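Local coordinates for D-3-phosphoglycerate dehydrogenase (Sulfolobus tokodaii, PDB 2EKL), which probably catalyses the NAD-dependent oxidation of 3-phosphoglycerate in amino-acid biosynthesis, and carries a bound NAD in a Rossmann-type domain, at residues L202-K208 and R233-V237; D224-N230 and K250-T256; I10-I14 and R53-K57. One frame throughout, in Å; residues are numbered along the deposited sequence.

Interaction 1 (L202-K208 and R233-V237); sequences LHVTVSK and RAVAV. With NAD (nicotinamide-adenine-dinucleotide), chain B.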
loop_
_atom_site.group_PDB
_atom_site.type_symbol
_atom_site.label_atom_id
_atom_site.label_comp_id
_atom_site.label_asym_id
_atom_site.label_seq_id
_atom_site.Cartn_x
_atom_site.Cartn_y
_atom_site.Cartn_z
ATOM N N LEU A 202 -7.019 -1.287 13.308
ATOM C CA LEU A 202 -6.955 -0.778 14.678
ATOM C C LEU A 202 -6.188 0.533 14.803
ATOM O O LEU A 202 -5.038 0.634 14.377
ATOM C CB LEU A 202 -6.323 -1.837 15.581
ATOM C CG LEU A 202 -6.916 -3.242 15.441
ATOM C CD1 LEU A 202 -6.146 -4.202 16.330
ATOM C CD2 LEU A 202 -8.402 -3.230 15.815
ATOM N N HIS A 203 -6.833 1.530 15.404
ATOM C CA HIS A 203 -6.239 2.854 15.576
ATOM C C HIS A 203 -6.633 3.434 16.927
ATOM O O HIS A 203 -6.988 4.606 17.036
ATOM C CB HIS A 203 -6.731 3.770 14.458
ATOM C CG HIS A 203 -6.444 3.241 13.091
ATOM N ND1 HIS A 203 -5.178 3.245 12.548
ATOM C CD2 HIS A 203 -7.242 2.625 12.187
ATOM C CE1 HIS A 203 -5.208 2.653 11.367
ATOM N NE2 HIS A 203 -6.448 2.268 11.124
ATOM N N VAL A 204 -6.557 2.601 17.956
ATOM C CA VAL A 204 -6.936 3.009 19.303
ATOM C C VAL A 204 -5.783 3.460 20.186
ATOM O O VAL A 204 -4.621 3.137 19.937
ATOM C CB VAL A 204 -7.640 1.853 20.046
ATOM C CG1 VAL A 204 -8.891 1.432 19.295
ATOM C CG2 VAL A 204 -6.679 0.672 20.197
ATOM N N THR A 205 -6.131 4.218 21.221
ATOM C CA THR A 205 -5.172 4.680 22.212
ATOM C C THR A 205 -5.542 3.905 23.469
ATOM O O THR A 205 -6.624 4.092 24.027
ATOM C CB THR A 205 -5.317 6.180 22.510
ATOM O OG1 THR A 205 -6.690 6.477 22.796
ATOM C CG2 THR A 205 -4.837 7.009 21.329
ATOM N N VAL A 206 -4.653 3.019 23.896
ATOM C CA VAL A 206 -4.892 2.210 25.081
ATOM C C VAL A 206 -3.643 2.179 25.947
ATOM O O VAL A 206 -2.541 2.454 25.469
ATOM C CB VAL A 206 -5.269 0.762 24.700
ATOM C CG1 VAL A 206 -6.608 0.746 23.976
ATOM C CG2 VAL A 206 -4.189 0.160 23.815
ATOM N N SER A 207 -3.818 1.849 27.222
ATOM C CA SER A 207 -2.695 1.781 28.149
ATOM C C SER A 207 -2.004 0.423 28.049
ATOM O O SER A 207 -2.521 -0.504 27.424
ATOM C CB SER A 207 -3.181 2.017 29.581
ATOM O OG SER A 207 -4.165 1.068 29.948
ATOM N N LYS A 208 -0.835 0.312 28.671
ATOM C CA LYS A 208 -0.060 -0.923 28.646
ATOM C C LYS A 208 -0.645 -2.035 29.514
ATOM O O LYS A 208 -0.526 -3.214 29.178
ATOM C CB LYS A 208 1.378 -0.647 29.095
ATOM C CG LYS A 208 2.231 -1.901 29.238
ATOM C CD LYS A 208 3.568 -1.596 29.894
ATOM C CE LYS A 208 4.377 -2.867 30.110
ATOM N NZ LYS A 208 5.664 -2.601 30.810
ATOM N N ARG A 233 -1.381 0.057 18.663
ATOM C CA ARG A 233 -0.630 -0.557 19.755
ATOM C C ARG A 233 -0.797 -2.074 19.754
ATOM O O ARG A 233 -1.899 -2.587 19.564
ATOM C CB ARG A 233 -1.084 -0.014 21.112
ATOM C CG ARG A 233 -0.551 1.367 21.450
ATOM C CD ARG A 233 -0.482 1.545 22.956
ATOM N NE ARG A 233 0.085 2.833 23.340
ATOM C CZ ARG A 233 0.358 3.181 24.594
ATOM N NH1 ARG A 233 0.116 2.331 25.585
ATOM N NH2 ARG A 233 0.867 4.378 24.858
ATOM N N ALA A 234 0.299 -2.785 19.978
ATOM C CA ALA A 234 0.262 -4.240 19.996
ATOM C C ALA A 234 -0.657 -4.772 21.094
ATOM O O ALA A 234 -1.405 -5.723 20.872
ATOM C CB ALA A 234 1.676 -4.798 20.178
ATOM N N VAL A 235 -0.613 -4.150 22.271
ATOM C CA VAL A 235 -1.434 -4.596 23.398
ATOM C C VAL A 235 -2.945 -4.541 23.158
ATOM O O VAL A 235 -3.715 -5.108 23.934
ATOM C CB VAL A 235 -1.108 -3.797 24.691
ATOM C CG1 VAL A 235 0.358 -3.966 25.047
ATOM C CG2 VAL A 235 -1.449 -2.329 24.509
ATOM N N ALA A 236 -3.367 -3.863 22.094
ATOM C CA ALA A 236 -4.788 -3.773 21.778
ATOM C C ALA A 236 -5.287 -5.134 21.297
ATOM O O ALA A 236 -6.491 -5.384 21.248
ATOM C CB ALA A 236 -5.023 -2.718 20.697
ATOM N N VAL A 237 -4.348 -6.013 20.962
ATOM C CA VAL A 237 -4.677 -7.348 20.470
ATOM C C VAL A 237 -4.109 -8.468 21.334
ATOM O O VAL A 237 -2.963 -8.400 21.778
ATOM C CB VAL A 237 -4.140 -7.554 19.036
ATOM C CG1 VAL A 237 -4.438 -8.975 18.558
ATOM C CG2 VAL A 237 -4.763 -6.536 18.101
HETATM P PA NAD B . -6.473 9.615 18.666
HETATM O O1A NAD B . -6.755 10.720 17.732
HETATM O O2A NAD B . -6.399 9.976 20.140
HETATM O O5B NAD B . -7.585 8.492 18.402
HETATM C C5B NAD B . -7.591 7.316 19.198
HETATM C C4B NAD B . -9.171 6.851 19.196
HETATM O O4B NAD B . -9.303 5.484 19.618
HETATM C C3B NAD B . -10.032 7.839 20.052
HETATM O O3B NAD B . -11.140 8.349 19.313
HETATM C C2B NAD B . -10.360 6.989 21.286
HETATM O O2B NAD B . -11.512 7.319 22.023
HETATM C C1B NAD B . -10.341 5.654 20.639
HETATM N N9A NAD B . -10.314 4.513 21.608
HETATM C C8A NAD B . -9.594 4.334 22.781
HETATM N N7A NAD B . -9.903 3.134 23.324
HETATM C C5A NAD B . -10.809 2.531 22.521
HETATM C C6A NAD B . -11.522 1.268 22.535
HETATM N N6A NAD B . -11.342 0.394 23.512
HETATM N N1A NAD B . -12.441 0.950 21.479
HETATM C C2A NAD B . -12.681 1.856 20.395
HETATM N N3A NAD B . -11.989 3.089 20.377
HETATM C C4A NAD B . -11.078 3.408 21.420
HETATM O O3 NAD B . -5.053 8.950 18.298
HETATM P PN NAD B . -4.317 8.795 16.870
HETATM O O1N NAD B . -5.318 8.614 15.808
HETATM O O2N NAD B . -3.459 10.011 16.760
HETATM O O5D NAD B . -3.441 7.531 17.214
HETATM C C5D NAD B . -4.024 6.246 17.170
HETATM C C4D NAD B . -3.031 5.172 17.563
HETATM O O4D NAD B . -1.951 5.088 16.651
HETATM C C3D NAD B . -2.358 5.329 18.957
HETATM O O3D NAD B . -2.286 4.068 19.640
HETATM C C2D NAD B . -1.039 5.933 18.637
HETATM O O2D NAD B . -0.134 5.879 19.723
HETATM C C1D NAD B . -0.746 5.139 17.395
HETATM N N1N NAD B . 0.309 5.646 16.472
HETATM C C2N NAD B . 1.264 4.709 15.968
HETATM C C3N NAD B . 2.282 5.173 15.083
HETATM C C7N NAD B . 3.273 4.207 14.551
HETATM O O7N NAD B . 4.525 4.657 14.365
HETATM N N7N NAD B . 3.002 2.944 14.254
HETATM C C4N NAD B . 2.301 6.618 14.728
HETATM C C5N NAD B . 1.325 7.557 15.249
HETATM C C6N NAD B . 0.318 7.054 16.133
#
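The guanidinium of R233 lies against the carbonyl of V206, whose O sits over one of its faces, while the backbone N of K208 stands at its edge, in plane. V206 O comes within 2.7 Å of R233 NH1, but the angle is too poor for a hydrogen bond, as expected of an oxygen placed above the flat group. The polar grip on this side chain comes from elsewhere, in a salt bridge from NH2 to D80. The shank of R233 is extended from CG to NE (chi3 177°) and runs past V206 in the reverse sense, with V206 CG2 4.0 Å from R233 CD.

A short apolar seam continues from V206 to L202. The same CG2 of V206 meets V235 CG2 at 3.8 Å, and V204 CG2 packs on A236 CB at 3.8 Å. L202 and V237 cross at about a right angle, at a separation (CD1 to CG2, 3.2 Å) too short to be relied on.

The other branch of V204, CG1, is turned to the cofactor and reaches NAD C4A of the adenine at 3.6 Å, while V204 O accepts a short hydrogen bond from NAD O3D (2.5 Å). With no hydrogen bond between them, the two loops after neighbouring Rossmann strands are joined by methyl packing and one arginine, while the V204 carbonyl is engaged by the cofactor ribose.

Interaction 2 (D224-N230 and K250-T256); sequences DNVIIVN and KVYAYAT
I228 and Y254 show how paired parallel strands sort their bulk by face. With CG anti to the backbone N (chi1 180°), the Y254 ring reaches forward over strand 226-230, from I228 toward N230, bringing CD1 to 3.8 Å from I228 CG2, with I228 CB in the ring plane at its edge. The phenol then runs beside N230, and its OH receives N230 ND2 at 3.1 Å, close to the amide plane. N230 OD1 accepts a hydrogen bond from S232 OG, and ND2 also donates to the R233 carbonyl. Replacing Y254 by an alanine would probably open a gap beside the I228 methyl and cost N230 one of its partners.

On the face of I227 and V229 the relief is reversed: the small A255 leaves room for L112 and A116 of helix 102-118, which also covers I227 and V229. At the corner Y252 lies alongside I227, pointing the same way, its CD2 3.8 Å from I227 CG1, while N225 ND2 lies at the ring edge.

Backbone bonds between I228-N230 and A253-T256 are regular, such as A255 N to I228 O (2.8 Å, 167°), but become irregular near the corner. They tie two strands of a beta-alpha-beta unit whose crossover helix is 239-247. Most main-chain polarity along I228-N230 is met by neighbouring strands, and the buried Y254–N230 pair lets polar groups sit among hydrocarbon near the NAD-binding end.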
loop_
_atom_site.group_PDB
_atom_site.type_symbol
_atom_site.label_atom_id
_atom_site.label_comp_id
_atom_site.label_asym_id
_atom_site.label_seq_id
_atom_site.Cartn_x
_atom_site.Cartn_y
_atom_site.Cartn_z
ATOM N N ASP A 224 -14.954 -15.012 8.396
ATOM C CA ASP A 224 -13.895 -15.909 7.956
ATOM C C ASP A 224 -13.043 -15.154 6.937
ATOM O O ASP A 224 -13.560 -14.338 6.171
ATOM C CB ASP A 224 -14.487 -17.163 7.304
ATOM C CG ASP A 224 -15.246 -18.032 8.290
ATOM O OD1 ASP A 224 -14.700 -18.303 9.381
ATOM O OD2 ASP A 224 -16.381 -18.451 7.973
ATOM N N ASN A 225 -11.741 -15.426 6.938
ATOM C CA ASN A 225 -10.800 -14.790 6.017
ATOM C C ASN A 225 -10.616 -13.298 6.244
ATOM O O ASN A 225 -10.245 -12.565 5.327
ATOM C CB ASN A 225 -11.226 -15.030 4.569
ATOM C CG ASN A 225 -11.028 -16.459 4.146
ATOM O OD1 ASN A 225 -11.985 -17.165 3.824
ATOM N ND2 ASN A 225 -9.776 -16.903 4.154
ATOM N N VAL A 226 -10.861 -12.854 7.471
ATOM C CA VAL A 226 -10.711 -11.446 7.807
ATOM C C VAL A 226 -9.241 -11.038 7.730
ATOM O O VAL A 226 -8.345 -11.854 7.963
ATOM C CB VAL A 226 -11.248 -11.162 9.239
ATOM C CG1 VAL A 226 -10.411 -11.918 10.273
ATOM C CG2 VAL A 226 -11.228 -9.669 9.529
ATOM N N ILE A 227 -9.005 -9.782 7.367
ATOM C CA ILE A 227 -7.659 -9.225 7.307
ATOM C C ILE A 227 -7.630 -8.201 8.435
ATOM O O ILE A 227 -8.507 -7.337 8.522
ATOM C CB ILE A 227 -7.380 -8.500 5.968
ATOM C CG1 ILE A 227 -7.304 -9.515 4.829
ATOM C CG2 ILE A 227 -6.070 -7.716 6.061
ATOM C CD1 ILE A 227 -7.179 -8.882 3.459
ATOM N N ILE A 228 -6.646 -8.315 9.316
ATOM C CA ILE A 228 -6.534 -7.392 10.440
ATOM C C ILE A 228 -5.270 -6.551 10.311
ATOM O O ILE A 228 -4.179 -7.090 10.148
ATOM C CB ILE A 228 -6.487 -8.164 11.782
ATOM C CG1 ILE A 228 -7.704 -9.086 11.895
ATOM C CG2 ILE A 228 -6.451 -7.185 12.945
ATOM C CD1 ILE A 228 -7.676 -10.010 13.127
ATOM N N VAL A 229 -5.424 -5.231 10.382
ATOM C CA VAL A 229 -4.284 -4.322 10.270
ATOM C C VAL A 229 -4.135 -3.574 11.584
ATOM O O VAL A 229 -5.125 -3.140 12.173
ATOM C CB VAL A 229 -4.487 -3.293 9.127
ATOM C CG1 VAL A 229 -3.250 -2.403 8.993
ATOM C CG2 VAL A 229 -4.750 -4.018 7.816
ATOM N N ASN A 230 -2.900 -3.416 12.045
ATOM C CA ASN A 230 -2.669 -2.719 13.302
ATOM C C ASN A 230 -1.451 -1.803 13.260
ATOM O O ASN A 230 -0.320 -2.269 13.152
ATOM C CB ASN A 230 -2.500 -3.742 14.436
ATOM C CG ASN A 230 -2.417 -3.090 15.815
ATOM O OD1 ASN A 230 -2.516 -1.871 15.952
ATOM N ND2 ASN A 230 -2.235 -3.910 16.844
ATOM N N LYS A 250 -8.693 -19.053 10.180
ATOM C CA LYS A 250 -9.734 -18.035 10.112
ATOM C C LYS A 250 -9.220 -16.677 9.658
ATOM O O LYS A 250 -9.848 -16.014 8.833
ATOM C CB LYS A 250 -10.434 -17.870 11.463
ATOM C CG LYS A 250 -11.624 -16.919 11.385
ATOM C CD LYS A 250 -12.440 -16.898 12.663
ATOM C CE LYS A 250 -13.685 -16.043 12.479
ATOM N NZ LYS A 250 -14.529 -16.000 13.704
ATOM N N VAL A 251 -8.089 -16.255 10.212
ATOM C CA VAL A 251 -7.505 -14.965 9.856
ATOM C C VAL A 251 -6.670 -15.122 8.594
ATOM O O VAL A 251 -5.722 -15.907 8.564
ATOM C CB VAL A 251 -6.616 -14.426 11.007
ATOM C CG1 VAL A 251 -5.952 -13.115 10.599
ATOM C CG2 VAL A 251 -7.464 -14.224 12.261
ATOM N N TYR A 252 -7.036 -14.387 7.547
ATOM C CA TYR A 252 -6.317 -14.450 6.281
ATOM C C TYR A 252 -4.923 -13.862 6.457
ATOM O O TYR A 252 -3.935 -14.388 5.928
ATOM C CB TYR A 252 -7.077 -13.660 5.209
ATOM C CG TYR A 252 -6.448 -13.717 3.838
ATOM C CD1 TYR A 252 -6.613 -14.834 3.018
ATOM C CD2 TYR A 252 -5.681 -12.654 3.358
ATOM C CE1 TYR A 252 -6.034 -14.890 1.752
ATOM C CE2 TYR A 252 -5.094 -12.702 2.091
ATOM C CZ TYR A 252 -5.277 -13.822 1.295
ATOM O OH TYR A 252 -4.713 -13.877 0.040
ATOM N N ALA A 253 -4.845 -12.768 7.207
ATOM C CA ALA A 253 -3.569 -12.116 7.442
ATOM C C ALA A 253 -3.642 -11.075 8.547
ATOM O O ALA A 253 -4.699 -10.486 8.798
ATOM C CB ALA A 253 -3.073 -11.457 6.145
ATOM N N TYR A 254 -2.511 -10.873 9.214
ATOM C CA TYR A 254 -2.382 -9.864 10.255
ATOM C C TYR A 254 -1.219 -8.994 9.783
ATOM O O TYR A 254 -0.093 -9.478 9.627
ATOM C CB TYR A 254 -2.039 -10.492 11.613
ATOM C CG TYR A 254 -1.883 -9.481 12.739
ATOM C CD1 TYR A 254 -2.972 -8.725 13.186
ATOM C CD2 TYR A 254 -0.652 -9.289 13.364
ATOM C CE1 TYR A 254 -2.832 -7.805 14.230
ATOM C CE2 TYR A 254 -0.502 -8.375 14.407
ATOM C CZ TYR A 254 -1.596 -7.637 14.835
ATOM O OH TYR A 254 -1.449 -6.744 15.871
ATOM N N ALA A 255 -1.501 -7.723 9.515
ATOM C CA ALA A 255 -0.473 -6.788 9.054
ATOM C C ALA A 255 -0.283 -5.754 10.147
ATOM O O ALA A 255 -1.226 -5.055 10.507
ATOM C CB ALA A 255 -0.919 -6.118 7.757
ATOM N N THR A 256 0.935 -5.631 10.661
ATOM C CA THR A 256 1.165 -4.707 11.759
ATOM C C THR A 256 2.493 -3.964 11.710
ATOM O O THR A 256 3.475 -4.455 11.156
ATOM C CB THR A 256 1.078 -5.474 13.097
ATOM O OG1 THR A 256 1.188 -4.563 14.190
ATOM C CG2 THR A 256 2.206 -6.505 13.191
#

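Interaction 3 (I10-I14 and R53-K57); sequences ITDPI and RSRTK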
loop_
_atom_site.group_PDB
_atom_site.type_symbol
_atom_site.label_atom_id
_atom_site.label_comp_id
_atom_site.label_asym_id
_atom_site.label_seq_id
_atom_site.Cartn_x
_atom_site.Cartn_y
_atom_site.Cartn_z
ATOM N N ILE A 10 19.413 18.855 27.402
ATOM C CA ILE A 10 18.929 17.978 26.344
ATOM C C ILE A 10 19.702 16.683 26.561
ATOM O O ILE A 10 20.927 16.652 26.462
ATOM C CB ILE A 10 19.213 18.574 24.957
ATOM C CG1 ILE A 10 18.525 19.942 24.847
ATOM C CG2 ILE A 10 18.694 17.640 23.872
ATOM C CD1 ILE A 10 18.718 20.639 23.519
ATOM N N THR A 11 18.967 15.619 26.860
ATOM C CA THR A 11 19.574 14.337 27.190
ATOM C C THR A 11 19.710 13.309 26.080
ATOM O O THR A 11 20.388 12.295 26.261
ATOM C CB THR A 11 18.795 13.688 28.337
ATOM O OG1 THR A 11 17.480 13.345 27.881
ATOM C CG2 THR A 11 18.669 14.664 29.508
ATOM N N ASP A 12 19.069 13.557 24.945
ATOM C CA ASP A 12 19.126 12.623 23.828
ATOM C C ASP A 12 19.432 13.328 22.517
ATOM O O ASP A 12 19.229 14.535 22.385
ATOM C CB ASP A 12 17.791 11.886 23.687
ATOM C CG ASP A 12 17.457 11.043 24.898
ATOM O OD1 ASP A 12 18.268 10.164 25.253
ATOM O OD2 ASP A 12 16.380 11.257 25.491
ATOM N N PRO A 13 19.936 12.577 21.525
ATOM C CA PRO A 13 20.254 13.167 20.221
ATOM C C PRO A 13 18.955 13.668 19.594
ATOM O O PRO A 13 18.043 12.883 19.356
ATOM C CB PRO A 13 20.840 11.991 19.443
ATOM C CG PRO A 13 21.442 11.128 20.520
ATOM C CD PRO A 13 20.387 11.175 21.595
ATOM N N ILE A 14 18.859 14.967 19.333
ATOM C CA ILE A 14 17.640 15.508 18.740
ATOM C C ILE A 14 17.911 16.416 17.548
ATOM O O ILE A 14 19.056 16.779 17.276
ATOM C CB ILE A 14 16.815 16.311 19.765
ATOM C CG1 ILE A 14 17.635 17.492 20.281
ATOM C CG2 ILE A 14 16.390 15.408 20.919
ATOM C CD1 ILE A 14 16.828 18.469 21.102
ATOM N N ARG A 53 14.116 12.404 24.340
ATOM C CA ARG A 53 13.380 11.846 23.267
ATOM C C ARG A 53 12.758 10.595 23.801
ATOM O O ARG A 53 11.688 10.583 24.396
ATOM C CB ARG A 53 14.346 11.497 22.111
ATOM C CG ARG A 53 13.964 12.212 20.811
ATOM C CD ARG A 53 14.317 11.410 19.529
ATOM N NE ARG A 53 15.552 10.615 19.687
ATOM C CZ ARG A 53 15.957 9.838 18.672
ATOM N NH1 ARG A 53 15.201 9.658 17.588
ATOM N NH2 ARG A 53 17.204 9.394 18.687
ATOM N N SER A 54 13.527 9.502 23.658
ATOM C CA SER A 54 12.999 8.240 24.137
ATOM C C SER A 54 13.971 7.199 25.153
ATOM O O SER A 54 13.601 6.598 26.161
ATOM C CB SER A 54 12.617 6.934 23.073
ATOM O OG SER A 54 12.129 5.696 23.560
ATOM N N ARG A 55 15.251 7.305 24.804
ATOM C CA ARG A 55 16.320 6.695 25.590
ATOM C C ARG A 55 16.261 7.094 27.063
ATOM O O ARG A 55 16.420 6.254 27.948
ATOM C CB ARG A 55 17.682 7.089 25.014
ATOM C CG ARG A 55 18.860 6.330 25.607
ATOM C CD ARG A 55 20.179 6.897 25.100
ATOM N NE ARG A 55 20.451 8.224 25.650
ATOM C CZ ARG A 55 21.029 8.443 26.829
ATOM N NH1 ARG A 55 21.406 7.421 27.586
ATOM N NH2 ARG A 55 21.229 9.685 27.252
ATOM N N THR A 56 16.030 8.379 27.317
ATOM C CA THR A 56 15.964 8.899 28.679
ATOM C C THR A 56 14.576 8.762 29.294
ATOM O O THR A 56 13.577 9.124 28.679
ATOM C CB THR A 56 16.370 10.386 28.717
ATOM O OG1 THR A 56 17.715 10.522 28.241
ATOM C CG2 THR A 56 16.275 10.934 30.139
ATOM N N LYS A 57 14.524 8.244 30.517
ATOM C CA LYS A 57 13.259 8.065 31.217
ATOM C C LYS A 57 13.089 9.111 32.313
ATOM O O LYS A 57 13.863 9.151 33.271
ATOM C CB LYS A 57 13.188 6.662 31.825
ATOM C CG LYS A 57 13.218 5.538 30.796
ATOM C CD LYS A 57 12.084 5.681 29.785
ATOM C CE LYS A 57 12.045 4.506 28.818
ATOM N NZ LYS A 57 13.310 4.368 28.047
#
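T11 and D12 on one irregular loop face T56 and R53 on another, their CA atoms coming to 5.8 Å at D12 and R53, with no backbone-to-backbone bond between them, so each bond across involves at least one side chain. D12 does most of the joining. With its CG beside the backbone N (chi1 -63°), the carboxylate is carried into the curve of the 53-57 loop. There OD2 accepts R53 N at 2.8 Å in an almost straight bond (177°), approached from the anti side and somewhat out of the carboxylate plane; a longer, weak bond from T56 N reaches the same oxygen.

OD1 looks to R55, forming a salt bridge with NE at 2.9 Å whose hydrogen bond is bent and weak; the carboxylate and guanidinium planes stand 81° apart, so the two do not meet flat and side by side. The bend at chi3 in the arginine directs NH2 to T11 O, 2.9 Å away and in the guanidinium plane, while I35 O also takes a bond from NH2. One arginine thus clasps a carboxylate and a neighbouring carbonyl, and its charge would be expected to help keep D12 ionised.

The threonines complete the inner side. T11 OG1 and T56 OG1 lie 2.9 Å apart in a hydrogen bond that either could donate, their side chains crossing at about a right angle. Toward the outside, I14 CG2 only brushes R53 CG at 4.0 Å.

The two loops follow strands 7-10 and 49-52, adjacent in a five-stranded parallel sheet. Such side-chain bracing at the carboxyl ends of neighbouring strands belongs here to the flavodoxin-like domain, consistent with the substrate-binding domain of D-2-hydroxyacid dehydrogenases.

Interactions 1 and 2 belong to the same Rossmann-type sheet and touch: L202 N probably bonds to V229 O, and V237 packs on N230 and the hydroxyl of Y254. Strand 226-230 serves both, pairing in the buried interaction 2 and then running on into the 233-237 loop of the partly buried interaction 1 at the cofactor. Interaction 3 lies in the other sheet, its centre about 36 Å from that of interaction 2, and is partly buried with exposed arginines at its border. Chemistry follows place: main-chain bonds and hydrocarbon between strands, methyl contacts beside NAD, and a carboxylate with an arginine between loops that have left the paired strands.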